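Putative oxidoreductase (Pseudomonas putida, PDB 3L6D) probably acts as an NADP-dependent oxidoreductase, pairing a dinucleotide-binding domain with a helical domain like that of reductive aminases. Local coordinates at residues Gly125-Tyr130 with Gly159-Thr164; Gly21-Gln26 with Arg132-Arg137; Val244-Phe249 with Gln271-Ala276; Ala186-Phe191 with Thr263-Ala268. One frame throughout, in Å; residues are numbered along the deposited sequence.

Contact 1 (Gly125-Tyr130 with Gly159-Thr164)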
loop_
_atom_site.group_PDB
_atom_site.type_symbol
_atom_site.label_atom_id
_atom_site.label_comp_id
_atom_site.label_asym_id
_atom_site.label_seq_id
_atom_site.Cartn_x
_atom_site.Cartn_y
_atom_site.Cartn_z
ATOM N N GLY B 125 -5.236 -23.324 8.540
ATOM C CA GLY B 125 -5.732 -22.106 7.896
ATOM C C GLY B 125 -5.003 -20.872 8.439
ATOM O O GLY B 125 -4.518 -20.867 9.589
HETATM N N MSE B 126 -4.866 -19.868 7.578
HETATM C CA MSE B 126 -4.411 -18.526 7.960
HETATM C C MSE B 126 -5.462 -17.542 7.433
HETATM O O MSE B 126 -5.774 -17.523 6.245
HETATM C CB MSE B 126 -3.038 -18.209 7.366
HETATM C CG MSE B 126 -1.839 -18.699 8.193
HETATM SE SE MSE B 126 -0.529 -19.672 7.079
HETATM C CE MSE B 126 -1.926 -20.812 6.354
ATOM N N ILE B 127 -5.966 -16.708 8.313
ATOM C CA ILE B 127 -6.921 -15.750 7.855
ATOM C C ILE B 127 -6.285 -14.381 7.772
ATOM O O ILE B 127 -5.796 -13.873 8.735
ATOM C CB ILE B 127 -8.186 -15.763 8.665
ATOM C CG1 ILE B 127 -9.118 -14.708 8.155
ATOM C CG2 ILE B 127 -7.914 -15.548 10.095
ATOM C CD1 ILE B 127 -10.475 -15.123 8.203
ATOM N N VAL B 128 -6.285 -13.808 6.586
ATOM C CA VAL B 128 -5.684 -12.525 6.395
ATOM C C VAL B 128 -6.657 -11.423 6.723
ATOM O O VAL B 128 -7.089 -10.712 5.877
ATOM C CB VAL B 128 -5.163 -12.379 4.988
ATOM C CG1 VAL B 128 -4.186 -11.271 4.905
ATOM C CG2 VAL B 128 -4.521 -13.635 4.563
ATOM N N ALA B 129 -6.994 -11.313 7.984
ATOM C CA ALA B 129 -7.944 -10.325 8.390
ATOM C C ALA B 129 -7.869 -10.045 9.848
ATOM O O ALA B 129 -7.412 -10.850 10.599
ATOM C CB ALA B 129 -9.310 -10.785 8.045
ATOM N N TYR B 130 -8.350 -8.893 10.240
ATOM C CA TYR B 130 -8.609 -8.635 11.648
ATOM C C TYR B 130 -9.982 -9.222 11.934
ATOM O O TYR B 130 -10.790 -9.368 11.004
ATOM C CB TYR B 130 -8.526 -7.132 11.947
ATOM C CG TYR B 130 -7.108 -6.605 11.836
ATOM C CD1 TYR B 130 -6.175 -6.873 12.826
ATOM C CD2 TYR B 130 -6.684 -5.889 10.705
ATOM C CE1 TYR B 130 -4.870 -6.412 12.727
ATOM C CE2 TYR B 130 -5.353 -5.423 10.598
ATOM C CZ TYR B 130 -4.469 -5.690 11.609
ATOM O OH TYR B 130 -3.167 -5.219 11.562
ATOM N N GLY B 159 -17.261 -19.084 4.375
ATOM C CA GLY B 159 -18.071 -18.275 5.265
ATOM C C GLY B 159 -17.241 -17.319 6.118
ATOM O O GLY B 159 -17.729 -16.251 6.520
ATOM N N LEU B 160 -15.996 -17.706 6.398
ATOM C CA LEU B 160 -15.073 -16.907 7.197
ATOM C C LEU B 160 -14.258 -15.857 6.395
ATOM O O LEU B 160 -13.828 -14.858 6.941
ATOM C CB LEU B 160 -14.091 -17.831 7.927
ATOM C CG LEU B 160 -14.727 -18.915 8.826
ATOM C CD1 LEU B 160 -13.586 -19.806 9.363
ATOM C CD2 LEU B 160 -15.517 -18.243 9.968
ATOM N N ALA B 161 -14.002 -16.105 5.131
ATOM C CA ALA B 161 -13.320 -15.099 4.325
ATOM C C ALA B 161 -13.694 -15.434 2.916
ATOM O O ALA B 161 -13.488 -16.561 2.473
ATOM C CB ALA B 161 -11.745 -15.184 4.545
ATOM N N GLY B 162 -14.311 -14.468 2.236
ATOM C CA GLY B 162 -14.848 -14.674 0.911
ATOM C C GLY B 162 -13.911 -15.254 -0.132
ATOM O O GLY B 162 -14.364 -15.926 -1.045
ATOM N N HIS B 163 -12.616 -15.002 -0.023
ATOM C CA HIS B 163 -11.700 -15.496 -1.041
ATOM C C HIS B 163 -10.760 -16.438 -0.311
ATOM O O HIS B 163 -10.324 -16.130 0.785
ATOM C CB HIS B 163 -10.868 -14.360 -1.654
ATOM C CG HIS B 163 -11.684 -13.332 -2.390
ATOM N ND1 HIS B 163 -11.960 -13.412 -3.746
ATOM C CD2 HIS B 163 -12.283 -12.202 -1.951
ATOM C CE1 HIS B 163 -12.686 -12.366 -4.102
ATOM N NE2 HIS B 163 -12.895 -11.620 -3.035
ATOM N N THR B 164 -10.525 -17.611 -0.867
ATOM C CA THR B 164 -9.596 -18.520 -0.227
ATOM C C THR B 164 -8.686 -19.167 -1.262
ATOM O O THR B 164 -8.990 -19.154 -2.442
ATOM C CB THR B 164 -10.285 -19.536 0.703
ATOM O OG1 THR B 164 -9.262 -20.091 1.565
ATOM C CG2 THR B 164 -11.008 -20.646 -0.098
#
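Ile-127 and Ala-161 bring the two backbones closest, their CA atoms 7.3 Å apart, a spacing at which strand 121-128 and the 159-164 turn meet through the Ile-127 side chain, which reaches both a backbone carbonyl and a methyl, without strand pairing. The strand belongs to the central sheet of the Rossmann-type NAD-binding domain; strand 140-145 lies between it and strand 163-166, into which the second segment leads. The meeting is narrow, burying 85 Å² in total; Ile-127 supplies more than half of it, and every close contact runs through its CD1. Ile-127 points its CB at the turn and extends CG1 anti to the backbone N (chi1 178°), which carries CD1 outward to the turn's backbone. The second torsion, 143°, lies well off a staggered value. Met-20 and Met-24 of helix 19-30 also touch Ile-127, and Leu-160 packs on Met-24 and Leu-28, so strand, turn and helix share one apolar layer. Val-128 is the centre of an inverse gamma turn, with a weak bond from Ala-129 N to Ile-127 O. The methyl CD1 of Ile-127 has two near atoms in the 159-164 segment, the carbonyl O of Leu-160 at 3.6 Å and CB of Ala-161 at 3.9 Å.

Contact 2 (Gly21-Gln26 with Arg132-Arg137)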
loop_
_atom_site.group_PDB
_atom_site.type_symbol
_atom_site.label_atom_id
_atom_site.label_comp_id
_atom_site.label_asym_id
_atom_site.label_seq_id
_atom_site.Cartn_x
_atom_site.Cartn_y
_atom_site.Cartn_z
ATOM N N GLY B 21 -11.943 -17.132 17.597
ATOM C CA GLY B 21 -12.929 -18.205 17.633
ATOM C C GLY B 21 -14.345 -17.703 17.896
ATOM O O GLY B 21 -15.280 -18.132 17.231
ATOM N N THR B 22 -14.513 -16.782 18.844
ATOM C CA THR B 22 -15.843 -16.226 19.120
ATOM C C THR B 22 -16.405 -15.574 17.873
ATOM O O THR B 22 -17.569 -15.828 17.517
ATOM C CB THR B 22 -15.836 -15.227 20.319
ATOM O OG1 THR B 22 -15.406 -15.925 21.487
ATOM C CG2 THR B 22 -17.249 -14.663 20.569
ATOM N N ILE B 23 -15.600 -14.759 17.169
ATOM C CA ILE B 23 -16.162 -14.124 15.973
ATOM C C ILE B 23 -16.453 -15.112 14.855
ATOM O O ILE B 23 -17.427 -14.962 14.135
ATOM C CB ILE B 23 -15.417 -12.835 15.432
ATOM C CG1 ILE B 23 -16.366 -12.018 14.506
ATOM C CG2 ILE B 23 -14.250 -13.170 14.573
ATOM C CD1 ILE B 23 -17.370 -11.151 15.213
HETATM N N MSE B 24 -15.606 -16.113 14.703
HETATM C CA MSE B 24 -15.863 -17.136 13.701
HETATM C C MSE B 24 -17.193 -17.847 13.976
HETATM O O MSE B 24 -18.042 -17.997 13.067
HETATM C CB MSE B 24 -14.706 -18.112 13.682
HETATM C CG MSE B 24 -13.473 -17.510 13.036
HETATM SE SE MSE B 24 -12.052 -18.856 12.993
HETATM C CE MSE B 24 -10.749 -18.001 11.769
ATOM N N ALA B 25 -17.393 -18.261 15.221
ATOM C CA ALA B 25 -18.672 -18.890 15.600
ATOM C C ALA B 25 -19.860 -17.953 15.322
ATOM O O ALA B 25 -20.875 -18.397 14.784
ATOM C CB ALA B 25 -18.656 -19.376 17.055
ATOM N N GLN B 26 -19.752 -16.679 15.701
ATOM C CA GLN B 26 -20.885 -15.753 15.492
ATOM C C GLN B 26 -21.199 -15.587 14.028
ATOM O O GLN B 26 -22.371 -15.623 13.619
ATOM C CB GLN B 26 -20.572 -14.373 16.103
ATOM C CG GLN B 26 -20.547 -14.338 17.620
ATOM C CD GLN B 26 -20.056 -12.994 18.183
ATOM O OE1 GLN B 26 -20.586 -12.497 19.191
ATOM N NE2 GLN B 26 -19.052 -12.400 17.541
ATOM N N ARG B 132 -12.675 -8.089 12.999
ATOM C CA ARG B 132 -13.799 -7.291 12.460
ATOM C C ARG B 132 -14.153 -7.624 11.030
ATOM O O ARG B 132 -15.289 -7.386 10.590
ATOM C CB ARG B 132 -13.524 -5.779 12.598
ATOM C CG ARG B 132 -12.336 -5.282 11.752
ATOM C CD ARG B 132 -12.114 -3.771 11.937
ATOM N NE ARG B 132 -11.086 -3.313 11.001
ATOM C CZ ARG B 132 -9.805 -3.177 11.327
ATOM N NH1 ARG B 132 -9.418 -3.413 12.573
ATOM N NH2 ARG B 132 -8.917 -2.786 10.417
ATOM N N ASN B 133 -13.197 -8.170 10.273
ATOM C CA ASN B 133 -13.481 -8.556 8.889
ATOM C C ASN B 133 -13.579 -10.080 8.616
ATOM O O ASN B 133 -13.588 -10.537 7.463
ATOM C CB ASN B 133 -12.473 -7.889 7.937
ATOM C CG ASN B 133 -12.630 -6.390 7.919
ATOM O OD1 ASN B 133 -13.743 -5.873 7.735
ATOM N ND2 ASN B 133 -11.529 -5.679 8.149
ATOM N N VAL B 134 -13.689 -10.856 9.683
ATOM C CA VAL B 134 -14.005 -12.261 9.497
ATOM C C VAL B 134 -15.411 -12.290 8.899
ATOM O O VAL B 134 -16.317 -11.561 9.364
ATOM C CB VAL B 134 -13.931 -13.021 10.849
ATOM C CG1 VAL B 134 -14.523 -14.416 10.735
ATOM C CG2 VAL B 134 -12.504 -13.108 11.323
ATOM N N GLY B 135 -15.596 -13.093 7.860
ATOM C CA GLY B 135 -16.904 -13.189 7.200
ATOM C C GLY B 135 -17.068 -12.226 6.040
ATOM O O GLY B 135 -17.980 -12.384 5.232
ATOM N N HIS B 136 -16.167 -11.249 5.937
ATOM C CA HIS B 136 -16.227 -10.241 4.865
ATOM C C HIS B 136 -16.026 -10.902 3.498
ATOM O O HIS B 136 -15.117 -11.728 3.340
ATOM C CB HIS B 136 -15.156 -9.141 5.065
ATOM C CG HIS B 136 -15.508 -7.848 4.400
ATOM N ND1 HIS B 136 -15.548 -7.702 3.032
ATOM C CD2 HIS B 136 -15.902 -6.658 4.914
ATOM C CE1 HIS B 136 -15.955 -6.479 2.724
ATOM N NE2 HIS B 136 -16.174 -5.823 3.852
ATOM N N ARG B 137 -16.879 -10.530 2.541
ATOM C CA ARG B 137 -16.781 -10.934 1.119
ATOM C C ARG B 137 -15.382 -10.688 0.546
ATOM O O ARG B 137 -14.925 -11.464 -0.298
ATOM C CB ARG B 137 -17.775 -10.150 0.242
ATOM C CG ARG B 137 -19.217 -10.715 0.174
ATOM C CD ARG B 137 -20.243 -9.617 -0.251
ATOM N NE ARG B 137 -19.553 -8.525 -0.948
ATOM C CZ ARG B 137 -19.649 -7.236 -0.630
ATOM N NH1 ARG B 137 -20.454 -6.831 0.358
ATOM N NH2 ARG B 137 -18.961 -6.339 -1.328
#
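Val-134 turns its branched side chain onto helix 19-30 and meets two successive residues there, Ile-23 and Met-24. The nearest CA atoms are those of Met-24 and Val-134, 6.7 Å apart, and the 149 Å² of buried surface is wholly apolar in its closest pairs. Val-134 has CG1 anti to the backbone N (chi1 169°), leaving CG2 beside that nitrogen; CG2 faces Ile-23, while CG1 lies between Ile-23 and Met-24. CG2 of Val-134 lies 3.7 Å from CG2 of Ile-23, and the two side chains run past one another in opposite senses. Ile-23 has chi1 of -161°, with CG1 opposite its backbone N, and it is the short branch, CG2, that does the touching. The same methyl is 4.0 Å from CG1 of Val-134, so it spans both arms of the valine. Met-24, present as selenomethionine, behaves differently: its chain is extended beyond CG and crosses Val-134 at about a right angle, touching with CG, 4.0 Å from CG1 of Val-134, and not with the selenium. Val-134 is held in place by a type II turn from Asn-133 to His-136, closed by His-136 N to Asn-133 O at 3.1 Å, with Gly-135 at a positive phi of 92°. Nearby, Arg-132 forms a salt bridge to Asp-221 of the second subunit. Gly-21 fits the last glycine of a GxGxxG pattern, and the helix packed here is consistent with the first helix of a Rossmann-type dinucleotide-binding fold.

Contact 3 (Val244-Phe249 with Gln271-Ala276)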
loop_
_atom_site.group_PDB
_atom_site.type_symbol
_atom_site.label_atom_id
_atom_site.label_comp_id
_atom_site.label_asym_id
_atom_site.label_seq_id
_atom_site.Cartn_x
_atom_site.Cartn_y
_atom_site.Cartn_z
ATOM N N VAL B 244 16.652 7.209 -11.899
ATOM C CA VAL B 244 15.823 8.391 -11.641
ATOM C C VAL B 244 15.108 8.308 -10.281
ATOM O O VAL B 244 15.092 9.277 -9.506
ATOM C CB VAL B 244 14.787 8.590 -12.797
ATOM C CG1 VAL B 244 13.856 9.744 -12.494
ATOM C CG2 VAL B 244 15.531 8.818 -14.135
ATOM N N HIS B 245 14.541 7.143 -9.976
ATOM C CA HIS B 245 13.929 6.932 -8.663
ATOM C C HIS B 245 14.963 7.013 -7.556
ATOM O O HIS B 245 14.707 7.630 -6.522
ATOM C CB HIS B 245 13.162 5.596 -8.588
ATOM C CG HIS B 245 11.827 5.617 -9.275
ATOM N ND1 HIS B 245 11.695 5.620 -10.645
ATOM C CD2 HIS B 245 10.567 5.621 -8.778
ATOM C CE1 HIS B 245 10.412 5.623 -10.965
ATOM N NE2 HIS B 245 9.704 5.623 -9.849
ATOM N N ALA B 246 16.133 6.416 -7.761
ATOM C CA ALA B 246 17.205 6.515 -6.753
ATOM C C ALA B 246 17.490 7.977 -6.411
ATOM O O ALA B 246 17.646 8.333 -5.221
ATOM C CB ALA B 246 18.463 5.808 -7.212
ATOM N N ASP B 247 17.504 8.817 -7.450
ATOM C CA ASP B 247 17.778 10.274 -7.321
ATOM C C ASP B 247 16.709 10.972 -6.493
ATOM O O ASP B 247 17.018 11.645 -5.505
ATOM C CB ASP B 247 17.846 10.952 -8.698
ATOM C CG ASP B 247 19.168 10.693 -9.415
ATOM O OD1 ASP B 247 20.099 10.176 -8.752
ATOM O OD2 ASP B 247 19.275 11.016 -10.631
ATOM N N ALA B 248 15.460 10.791 -6.919
ATOM C CA ALA B 248 14.300 11.244 -6.193
ATOM C C ALA B 248 14.299 10.768 -4.732
ATOM O O ALA B 248 13.990 11.552 -3.832
ATOM C CB ALA B 248 13.039 10.755 -6.904
ATOM N N PHE B 249 14.580 9.478 -4.500
ATOM C CA PHE B 249 14.538 8.938 -3.129
ATOM C C PHE B 249 15.579 9.632 -2.226
ATOM O O PHE B 249 15.264 10.015 -1.104
ATOM C CB PHE B 249 14.738 7.411 -3.097
ATOM C CG PHE B 249 13.607 6.599 -3.749
ATOM C CD1 PHE B 249 12.627 7.203 -4.526
ATOM C CD2 PHE B 249 13.566 5.198 -3.603
ATOM C CE1 PHE B 249 11.623 6.446 -5.159
ATOM C CE2 PHE B 249 12.558 4.440 -4.216
ATOM C CZ PHE B 249 11.575 5.074 -4.995
ATOM N N GLN B 271 18.373 2.486 0.670
ATOM C CA GLN B 271 19.469 1.489 0.624
ATOM C C GLN B 271 19.228 0.450 -0.473
ATOM O O GLN B 271 20.105 0.185 -1.279
ATOM C CB GLN B 271 19.670 0.812 2.007
ATOM C CG GLN B 271 20.779 -0.238 2.064
ATOM C CD GLN B 271 20.940 -0.917 3.442
ATOM O OE1 GLN B 271 20.113 -0.750 4.354
ATOM N NE2 GLN B 271 22.018 -1.690 3.584
ATOM N N VAL B 272 18.030 -0.127 -0.500
ATOM C CA VAL B 272 17.661 -1.118 -1.497
ATOM C C VAL B 272 17.787 -0.601 -2.939
ATOM O O VAL B 272 18.360 -1.287 -3.811
ATOM C CB VAL B 272 16.220 -1.648 -1.238
ATOM C CG1 VAL B 272 15.742 -2.527 -2.394
ATOM C CG2 VAL B 272 16.187 -2.456 0.061
ATOM N N VAL B 273 17.247 0.583 -3.203
ATOM C CA VAL B 273 17.230 1.089 -4.579
ATOM C C VAL B 273 18.624 1.620 -4.963
ATOM O O VAL B 273 19.085 1.426 -6.086
ATOM C CB VAL B 273 16.155 2.172 -4.780
ATOM C CG1 VAL B 273 16.147 2.597 -6.189
ATOM C CG2 VAL B 273 14.728 1.620 -4.437
ATOM N N GLN B 274 19.309 2.285 -4.042
ATOM C CA GLN B 274 20.694 2.699 -4.353
ATOM C C GLN B 274 21.487 1.440 -4.719
ATOM O O GLN B 274 22.137 1.385 -5.765
ATOM C CB GLN B 274 21.318 3.471 -3.184
ATOM C CG GLN B 274 20.651 4.831 -2.859
ATOM C CD GLN B 274 20.959 5.941 -3.871
ATOM O OE1 GLN B 274 21.891 5.830 -4.670
ATOM N NE2 GLN B 274 20.179 7.024 -3.826
ATOM N N ARG B 275 21.375 0.392 -3.900
ATOM C CA ARG B 275 22.084 -0.852 -4.189
ATOM C C ARG B 275 21.701 -1.525 -5.532
ATOM O O ARG B 275 22.590 -1.973 -6.270
ATOM C CB ARG B 275 21.952 -1.848 -3.043
ATOM C CG ARG B 275 23.038 -2.911 -3.075
ATOM C CD ARG B 275 22.711 -4.024 -2.139
ATOM N NE ARG B 275 21.589 -4.792 -2.641
ATOM C CZ ARG B 275 21.618 -6.096 -2.867
ATOM N NH1 ARG B 275 22.718 -6.784 -2.611
ATOM N NH2 ARG B 275 20.527 -6.702 -3.324
ATOM N N ALA B 276 20.406 -1.583 -5.850
ATOM C CA ALA B 276 19.954 -2.041 -7.168
ATOM C C ALA B 276 20.618 -1.215 -8.279
ATOM O O ALA B 276 21.062 -1.770 -9.307
ATOM C CB ALA B 276 18.418 -1.964 -7.288
#
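Phe-249 and Val-273 cross at about a right angle, the valine methyl CG2 approaching the ring obliquely, 3.6 Å from CE2 of Phe-249. The ring is put there by a chi1 of -66°, with CG anti to the carbonyl carbon, and it lies back along its own helix: one face rests over the carbonyl carbon of His-245, a turn earlier, while CZ of Phe-249 reaches the in-plane edge of the His-245 imidazole. Val-273 divides its two methyls between two partners. CG2 takes the ring, and CG1 lies 4.1 Å from CB of Ala-246, whose CB points toward the opposing helix. The small alanine lets the backbones draw near at this level, with the CA atoms of Ala-246 and Gln-274 only 5.7 Å apart. Gln-274 folds back over the alanine: its chain bends at chi2 (-74°), which brings the amide NE2 4.0 Å from CB of Ala-246. NE2 also lies close to Ala-246 O, but the angle is too poor for a hydrogen bond. Together these groups bury 204 Å².

The helix segments run roughly antiparallel, at 144° with axes 9.2 Å apart; helices 242-259 and 264-281 follow one another in the C-terminal domain. Their shared face also meets the second subunit: Val-273 packs on Val-188 of that chain, on its helix 169-199, and the rings of His-245 and Phe-249 both meet Phe-184 of the same helix.

Contact 4 (Ala186-Phe191 with Thr263-Ala268)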
loop_
_atom_site.group_PDB
_atom_site.type_symbol
_atom_site.label_atom_id
_atom_site.label_comp_id
_atom_site.label_asym_id
_atom_site.label_seq_id
_atom_site.Cartn_x
_atom_site.Cartn_y
_atom_site.Cartn_z
ATOM N N ALA B 186 3.864 -2.191 4.591
ATOM C CA ALA B 186 3.115 -1.123 3.908
ATOM C C ALA B 186 2.409 -0.254 4.937
ATOM O O ALA B 186 2.475 0.973 4.857
ATOM C CB ALA B 186 2.123 -1.719 2.931
HETATM N N MSE B 187 1.765 -0.871 5.919
HETATM C CA MSE B 187 1.153 -0.113 7.017
HETATM C C MSE B 187 2.145 0.757 7.764
HETATM O O MSE B 187 1.853 1.937 8.048
HETATM C CB MSE B 187 0.467 -1.057 8.010
HETATM C CG MSE B 187 -0.673 -1.857 7.376
HETATM SE SE MSE B 187 -1.348 -3.198 8.641
HETATM C CE MSE B 187 -1.508 -2.155 10.270
ATOM N N VAL B 188 3.293 0.175 8.118
ATOM C CA VAL B 188 4.288 0.908 8.881
ATOM C C VAL B 188 4.896 2.100 8.073
ATOM O O VAL B 188 5.144 3.159 8.654
ATOM C CB VAL B 188 5.328 -0.046 9.491
ATOM C CG1 VAL B 188 6.488 0.726 10.111
ATOM C CG2 VAL B 188 4.639 -0.975 10.532
ATOM N N THR B 189 5.075 1.948 6.753
ATOM C CA THR B 189 5.559 3.067 5.930
ATOM C C THR B 189 4.590 4.221 6.033
ATOM O O THR B 189 5.001 5.391 6.042
ATOM C CB THR B 189 5.764 2.738 4.405
ATOM O OG1 THR B 189 4.497 2.466 3.775
ATOM C CG2 THR B 189 6.743 1.570 4.197
ATOM N N PHE B 190 3.306 3.891 6.146
ATOM C CA PHE B 190 2.309 4.923 6.304
ATOM C C PHE B 190 2.437 5.624 7.666
ATOM O O PHE B 190 2.444 6.856 7.718
ATOM C CB PHE B 190 0.894 4.365 6.040
ATOM C CG PHE B 190 -0.186 5.390 6.143
ATOM C CD1 PHE B 190 -0.526 6.175 5.043
ATOM C CD2 PHE B 190 -0.883 5.574 7.355
ATOM C CE1 PHE B 190 -1.526 7.143 5.142
ATOM C CE2 PHE B 190 -1.900 6.544 7.465
ATOM C CZ PHE B 190 -2.217 7.335 6.357
ATOM N N PHE B 191 2.549 4.850 8.763
ATOM C CA PHE B 191 2.779 5.419 10.097
ATOM C C PHE B 191 4.006 6.299 10.136
ATOM O O PHE B 191 3.961 7.396 10.705
ATOM C CB PHE B 191 2.809 4.334 11.219
ATOM C CG PHE B 191 1.621 3.435 11.218
ATOM C CD1 PHE B 191 0.354 3.923 10.891
ATOM C CD2 PHE B 191 1.751 2.078 11.530
ATOM C CE1 PHE B 191 -0.762 3.080 10.880
ATOM C CE2 PHE B 191 0.641 1.230 11.523
ATOM C CZ PHE B 191 -0.614 1.727 11.207
ATOM N N THR B 263 13.544 8.184 10.105
ATOM C CA THR B 263 12.801 7.400 9.128
ATOM C C THR B 263 13.615 6.190 8.751
ATOM O O THR B 263 14.116 6.110 7.641
ATOM C CB THR B 263 12.509 8.205 7.855
ATOM O OG1 THR B 263 13.754 8.601 7.269
ATOM C CG2 THR B 263 11.672 9.429 8.164
ATOM N N PRO B 264 13.744 5.225 9.670
ATOM C CA PRO B 264 14.540 4.048 9.342
ATOM C C PRO B 264 13.983 3.229 8.185
ATOM O O PRO B 264 14.768 2.623 7.460
ATOM C CB PRO B 264 14.479 3.219 10.628
ATOM C CG PRO B 264 13.208 3.673 11.296
ATOM C CD PRO B 264 13.195 5.141 11.040
ATOM N N VAL B 265 12.652 3.183 8.037
ATOM C CA VAL B 265 12.042 2.376 6.960
ATOM C C VAL B 265 12.400 3.011 5.636
ATOM O O VAL B 265 12.927 2.344 4.736
ATOM C CB VAL B 265 10.509 2.195 7.112
ATOM C CG1 VAL B 265 9.974 1.271 6.007
ATOM C CG2 VAL B 265 10.162 1.613 8.475
ATOM N N PHE B 266 12.170 4.324 5.521
ATOM C CA PHE B 266 12.587 5.008 4.277
ATOM C C PHE B 266 14.080 4.941 3.973
ATOM O O PHE B 266 14.476 4.795 2.814
ATOM C CB PHE B 266 12.084 6.462 4.174
ATOM C CG PHE B 266 12.097 6.966 2.773
ATOM C CD1 PHE B 266 11.158 6.486 1.835
ATOM C CD2 PHE B 266 13.091 7.823 2.333
ATOM C CE1 PHE B 266 11.187 6.917 0.515
ATOM C CE2 PHE B 266 13.118 8.249 1.014
ATOM C CZ PHE B 266 12.161 7.803 0.105
ATOM N N ASP B 267 14.903 5.007 5.013
ATOM C CA ASP B 267 16.350 4.848 4.829
ATOM C C ASP B 267 16.640 3.484 4.203
ATOM O O ASP B 267 17.522 3.358 3.353
ATOM C CB ASP B 267 17.066 4.927 6.179
ATOM C CG ASP B 267 17.100 6.346 6.753
ATOM O OD1 ASP B 267 16.789 7.302 6.018
ATOM O OD2 ASP B 267 17.456 6.500 7.943
ATOM N N ALA B 268 15.897 2.466 4.649
ATOM C CA ALA B 268 16.148 1.106 4.202
ATOM C C ALA B 268 15.730 0.999 2.734
ATOM O O ALA B 268 16.415 0.374 1.916
ATOM C CB ALA B 268 15.384 0.118 5.069
#
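Val-265 meets helix 169-199 with both of its methyls, each taken by a different residue. CG1 of Val-265 is 3.7 Å from CG2 of Thr-189, and CG2 of Val-265 is 4.1 Å from CG1 of Val-188. In both pairs the side chains cross at about a right angle, and 104 Å² is buried in all. Thr-189 gives its methyl to the contact because its hydroxyl is turned elsewhere: at chi1 67° OG1 is tucked in over the backbone, flanked by N and C, which leaves CG2 anti to the carbonyl carbon, facing the valine. The hydroxyl is fixed by a bond from OG1 of Thr-189 to O of Ala-186, 2.7 Å long, with a C=O...O angle of 128° and the donor tilted 22° from the carbonyl plane. That same Ala-186 oxygen accepts the helical bond from Phe-190 N, 3.3 Å, from the same face. The valine stands in the first turn of helix 264-281, in the all-helical C-terminal domain, where the long helix 169-199 packs against the start of the last helix. Glu-192 positions this turn, its OE1 and OE2 bonding to the backbone N atoms of Val-265 and Phe-266. Farther out the second subunit closes in: His-182 of that chain hydrogen-bonds Thr-189 through ND1, and Val-269 of the same chain packs on Val-188.

Contacts 1 and 2 are neighbours in the nucleotide-binding domain, their centres 9 Å apart, and are joined by probable backbone hydrogen bonds: Gly-135 N lies 2.7 Å from Leu-160 O, and Gly-162 N 3.1 Å from His-136 O. Contacts 3 and 4 share helix 264-281 in the C-terminal domain, with centres 15 Å apart and Phe-249 O 3.5 Å from Phe-266 CE2. Between the domains, contacts 1 and 4 meet where Tyr-130 OH approaches Met-187 CE at 3.7 Å. Contact 3 is remote within the chain, its centre about 36 Å from that of contact 1, yet the dimer reunites them: Tyr-130 OH hydrogen-bonds His-245 NE2 of the second subunit.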